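Local coordinates for periplasmic protein-probably involved in high-affinity Fe2+ transport (Escherichia coli F11, PDB 5I0Y) that probably takes part in periplasmic iron transport, for which its copper site is required, at residues 42-47 with 88-93; 124-127 with 133-136. The protein carries 1 engineered substitution. All coordinates share one frame; numbering follows the deposited sequence.

Interaction 1 of 2, residues 42-47 with 88-93; sequences DVHLQA and MPMVAS. Engineered in segment 42-47: Q46 (natural residue Glu). With CU (copper (II) ion), chain D.
H44 and M90 reach toward each other from opposite directions and meet at a copper ion. NE2 of H44 binds the metal at 2.0 Å and SD of M90 at 2.2 Å, and the angle NE2–copper–SD is about 103°, so the two ligands take adjacent positions on the ion. The imidazole is turned edge-on to the sulfur: M90 SD lies in the ring plane, 3.4 Å from H44 NE2, and the metal, not a face-on sulfur–aromatic contact, joins them. With chi1 at -165°, the H44 ring swings away from its own backbone N, which carries NE2 out to the ion. The M90 chain is extended from CA to SD and then bends at chi3 (81°), turning CE aside while the sulfur meets the copper.

In this mixed beta-sandwich, strands 43-51 and 82-92 are separated by strand 95-102, which supplies the third ligand, H97. H127 of the second subunit is the fourth, so the site spans the dimer interface. Imidazole nitrogen and thioether sulfur are donors well suited to copper.

On the far side of the H44 ring, ND1 hydrogen-bonds to N101 OD1, which should limit rotation of the ring and keep NE2 aimed at the metal. Q46, an engineered replacement for the natural Glu, has an extended chain that brings NE2 to 4.1 Å from the copper, beyond bonding distance, near the H44 ring edge and against H97.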
loop_
_atom_site.group_PDB
_atom_site.type_symbol
_atom_site.label_atom_id
_atom_site.label_comp_id
_atom_site.label_asym_id
_atom_site.label_seq_id
_atom_site.Cartn_x
_atom_site.Cartn_y
_atom_site.Cartn_z
ATOM N N ASP B 42 -6.278 13.733 -20.605
ATOM C CA ASP B 42 -5.422 13.346 -21.719
ATOM C C ASP B 42 -4.603 12.103 -21.396
ATOM O O ASP B 42 -4.352 11.274 -22.257
ATOM C CB ASP B 42 -4.485 14.502 -22.080
ATOM C CG ASP B 42 -5.239 15.704 -22.634
ATOM O OD1 ASP B 42 -6.111 15.508 -23.522
ATOM O OD2 ASP B 42 -4.966 16.832 -22.183
ATOM N N VAL B 43 -4.164 11.990 -20.139
ATOM C CA VAL B 43 -3.351 10.838 -19.740
ATOM C C VAL B 43 -3.708 10.465 -18.301
ATOM O O VAL B 43 -4.290 11.263 -17.580
ATOM C CB VAL B 43 -1.811 11.111 -19.831
ATOM C CG1 VAL B 43 -1.385 11.617 -21.219
ATOM C CG2 VAL B 43 -1.330 12.070 -18.736
ATOM N N HIS B 44 -3.363 9.240 -17.923
ATOM C CA HIS B 44 -3.197 8.881 -16.514
ATOM C C HIS B 44 -1.726 8.970 -16.240
ATOM O O HIS B 44 -0.937 8.290 -16.900
ATOM C CB HIS B 44 -3.693 7.455 -16.283
ATOM C CG HIS B 44 -3.903 7.092 -14.821
ATOM N ND1 HIS B 44 -4.794 7.729 -14.027
ATOM C CD2 HIS B 44 -3.315 6.102 -14.037
ATOM C CE1 HIS B 44 -4.776 7.163 -12.797
ATOM N NE2 HIS B 44 -3.862 6.181 -12.805
ATOM N N LEU B 45 -1.350 9.845 -15.305
ATOM C CA LEU B 45 0.045 10.040 -14.931
ATOM C C LEU B 45 0.324 9.268 -13.651
ATOM O O LEU B 45 -0.477 9.284 -12.722
ATOM C CB LEU B 45 0.343 11.534 -14.741
ATOM C CG LEU B 45 1.776 11.934 -14.344
ATOM C CD1 LEU B 45 2.770 11.653 -15.460
ATOM C CD2 LEU B 45 1.804 13.404 -13.938
ATOM N N GLN B 46 1.466 8.607 -13.611
ATOM C CA GLN B 46 1.751 7.675 -12.531
ATOM C C GLN B 46 3.158 7.844 -11.987
ATOM O O GLN B 46 4.088 8.218 -12.720
ATOM C CB GLN B 46 1.656 6.235 -13.046
ATOM C CG GLN B 46 0.271 5.734 -13.362
ATOM C CD GLN B 46 0.238 4.229 -13.573
ATOM O OE1 GLN B 46 1.254 3.522 -13.436
ATOM N NE2 GLN B 46 -0.927 3.737 -13.869
ATOM N N ALA B 47 3.308 7.500 -10.713
ATOM C CA ALA B 47 4.606 7.301 -10.090
ATOM C C ALA B 47 4.796 5.820 -9.843
ATOM O O ALA B 47 3.955 5.182 -9.195
ATOM C CB ALA B 47 4.684 8.066 -8.784
ATOM N N MET B 88 -3.188 9.580 -6.054
ATOM C CA MET B 88 -3.818 8.644 -5.125
ATOM C C MET B 88 -3.118 7.295 -5.211
ATOM O O MET B 88 -2.600 6.930 -6.269
ATOM C CB MET B 88 -5.253 8.372 -5.579
ATOM C CG MET B 88 -6.165 9.565 -5.624
ATOM S SD MET B 88 -7.541 9.165 -6.714
ATOM C CE MET B 88 -6.831 9.588 -8.312
ATOM N N PRO B 89 -3.158 6.507 -4.132
ATOM C CA PRO B 89 -2.788 5.095 -4.241
ATOM C C PRO B 89 -3.850 4.344 -5.037
ATOM O O PRO B 89 -5.045 4.605 -4.864
ATOM C CB PRO B 89 -2.753 4.600 -2.779
ATOM C CG PRO B 89 -3.019 5.795 -1.936
ATOM C CD PRO B 89 -3.675 6.829 -2.798
ATOM N N MET B 90 -3.388 3.473 -5.933
ATOM C CA MET B 90 -4.284 2.792 -6.867
ATOM C C MET B 90 -3.802 1.386 -7.116
ATOM O O MET B 90 -2.669 1.041 -6.818
ATOM C CB MET B 90 -4.314 3.522 -8.210
ATOM C CG MET B 90 -4.553 5.008 -8.087
ATOM S SD MET B 90 -4.956 5.841 -9.636
ATOM C CE MET B 90 -6.686 5.464 -9.773
ATOM N N VAL B 91 -4.695 0.555 -7.650
ATOM C CA VAL B 91 -4.305 -0.745 -8.167
ATOM C C VAL B 91 -4.936 -0.983 -9.540
ATOM O O VAL B 91 -6.131 -0.724 -9.739
ATOM C CB VAL B 91 -4.556 -1.890 -7.154
ATOM C CG1 VAL B 91 -6.037 -2.071 -6.859
ATOM C CG2 VAL B 91 -3.883 -3.182 -7.621
ATOM N N ALA B 92 -4.104 -1.427 -10.478
ATOM C CA ALA B 92 -4.546 -1.774 -11.839
ATOM C C ALA B 92 -4.135 -3.210 -12.110
ATOM O O ALA B 92 -3.604 -3.910 -11.232
ATOM C CB ALA B 92 -3.918 -0.821 -12.847
ATOM N N SER B 93 -4.350 -3.667 -13.339
ATOM C CA SER B 93 -4.095 -5.082 -13.633
ATOM C C SER B 93 -2.635 -5.504 -13.499
ATOM O O SER B 93 -2.356 -6.673 -13.283
ATOM C CB SER B 93 -4.668 -5.459 -15.007
ATOM O OG SER B 93 -3.961 -4.775 -16.012
HETATM CU CU CU D . -3.980 4.745 -11.349
#

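Interaction 2 of 2, residues 124-127 with 133-136; sequences MHRH and GVGR. With CU (copper (II) ion), chain C.
The carbonyl oxygen H127 O receives the backbone N-H of V134 at 3.0 Å in a fairly straight bond (162°). G133 CA packs against the same oxygen; glycine, with no side chain, suits this close approach. V134 turns its CG2 methyl to R126 CB, 3.8 Å away, placing a compact apolar branch on the aliphatic start of the arginine.

The first torsion of R126 (chi1 69°) points its extended chain at V134 and R136, so that NH1, at the guanidinium edge, reaches V134 O in a weak bond. R136 CA sits over the centre of one face, with CG beside it, 3.4 Å from R126 NH2, while the R136 guanidinium leads away. The stronger partner of R126 is E30 of the second subunit, in a salt bridge.

H127 sends its ring away from the loop: NE2 binds a copper whose other ligands, H44, M90 and H97, belong to the second subunit, and ND1 hydrogen-bonds to T132 OG1, an imidazole's two nitrogens serving both partners. Strand 125-127 thus has loop 133-136 along one part and, through H125, R126 and H127, pairs in parallel with a strand of the second subunit, extending that sheet across the interface.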
loop_
_atom_site.group_PDB
_atom_site.type_symbol
_atom_site.label_atom_id
_atom_site.label_comp_id
_atom_site.label_asym_id
_atom_site.label_seq_id
_atom_site.Cartn_x
_atom_site.Cartn_y
_atom_site.Cartn_z
ATOM N N MET B 124 1.493 4.384 8.138
ATOM C CA MET B 124 2.250 3.155 8.309
ATOM C C MET B 124 3.263 3.373 9.426
ATOM O O MET B 124 3.929 4.413 9.464
ATOM C CB MET B 124 2.938 2.709 7.016
ATOM C CG MET B 124 3.883 1.532 7.212
ATOM S SD MET B 124 4.530 0.869 5.676
ATOM C CE MET B 124 3.416 -0.518 5.434
ATOM N N HIS B 125 3.356 2.397 10.320
ATOM C CA HIS B 125 4.220 2.478 11.511
ATOM C C HIS B 125 5.344 1.502 11.464
ATOM O O HIS B 125 5.122 0.291 11.528
ATOM C CB HIS B 125 3.390 2.208 12.758
ATOM C CG HIS B 125 2.286 3.200 12.962
ATOM N ND1 HIS B 125 2.405 4.248 13.791
ATOM C CD2 HIS B 125 1.031 3.308 12.373
ATOM C CE1 HIS B 125 1.281 4.987 13.750
ATOM N NE2 HIS B 125 0.441 4.415 12.883
ATOM N N ARG B 126 6.579 2.002 11.416
ATOM C CA ARG B 126 7.743 1.111 11.418
ATOM C C ARG B 126 8.060 0.603 12.827
ATOM O O ARG B 126 7.941 1.354 13.812
ATOM C CB ARG B 126 8.980 1.788 10.810
ATOM C CG ARG B 126 9.537 2.915 11.652
ATOM C CD ARG B 126 10.791 3.528 11.061
ATOM N NE ARG B 126 11.202 4.570 11.992
ATOM C CZ ARG B 126 12.243 4.486 12.816
ATOM N NH1 ARG B 126 13.052 3.431 12.789
ATOM N NH2 ARG B 126 12.502 5.490 13.640
ATOM N N HIS B 127 8.471 -0.660 12.899
ATOM C CA HIS B 127 9.130 -1.194 14.096
ATOM C C HIS B 127 10.474 -0.536 14.288
ATOM O O HIS B 127 11.197 -0.305 13.330
ATOM C CB HIS B 127 9.279 -2.705 14.001
ATOM C CG HIS B 127 7.973 -3.473 14.147
ATOM N ND1 HIS B 127 7.916 -4.663 14.755
ATOM C CD2 HIS B 127 6.657 -3.182 13.720
ATOM C CE1 HIS B 127 6.646 -5.138 14.716
ATOM N NE2 HIS B 127 5.877 -4.223 14.111
ATOM N N GLY B 133 13.141 -4.168 14.375
ATOM C CA GLY B 133 13.054 -2.852 13.788
ATOM C C GLY B 133 13.779 -2.679 12.476
ATOM O O GLY B 133 14.569 -3.518 12.047
ATOM N N VAL B 134 13.477 -1.548 11.844
ATOM C CA VAL B 134 14.123 -1.126 10.609
ATOM C C VAL B 134 14.691 0.277 10.777
ATOM O O VAL B 134 14.442 0.956 11.793
ATOM C CB VAL B 134 13.146 -1.181 9.398
ATOM C CG1 VAL B 134 12.674 -2.612 9.170
ATOM C CG2 VAL B 134 11.967 -0.229 9.578
ATOM N N GLY B 135 15.443 0.708 9.770
ATOM C CA GLY B 135 15.962 2.060 9.729
ATOM C C GLY B 135 14.902 3.150 9.712
ATOM O O GLY B 135 13.731 2.924 9.350
ATOM N N ARG B 136 15.300 4.355 10.106
ATOM C CA ARG B 136 14.417 5.509 10.129
ATOM C C ARG B 136 13.978 5.880 8.730
ATOM O O ARG B 136 14.667 5.588 7.750
ATOM C CB ARG B 136 15.140 6.703 10.740
ATOM C CG ARG B 136 15.467 6.453 12.197
ATOM C CD ARG B 136 16.547 7.405 12.686
ATOM N NE ARG B 136 16.948 7.091 14.057
ATOM C CZ ARG B 136 17.827 6.151 14.408
ATOM N NH1 ARG B 136 18.414 5.372 13.505
ATOM N NH2 ARG B 136 18.108 5.977 15.689
HETATM CU CU CU C . 3.629 -4.283 13.941
#

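Interaction 1 is buried near the middle of the chain, at the subunit interface, its centre about 7 Å from the chain's centre, whereas interaction 2 sits on a projecting arm about 23 Å out and is only partly buried. Their centres are about 27 Å apart and they share no strand. The first joins two strands of the main sheet mainly through a shared metal ion; the second ties a short strand to the loop that follows it with one backbone hydrogen bond, a weaker arginine bond and aliphatic packing. Dimer symmetry connects them: the two belong to different copper sites, but H127 from segment 124-127 of each subunit completes the site that H44, M90 and H97 form in the other.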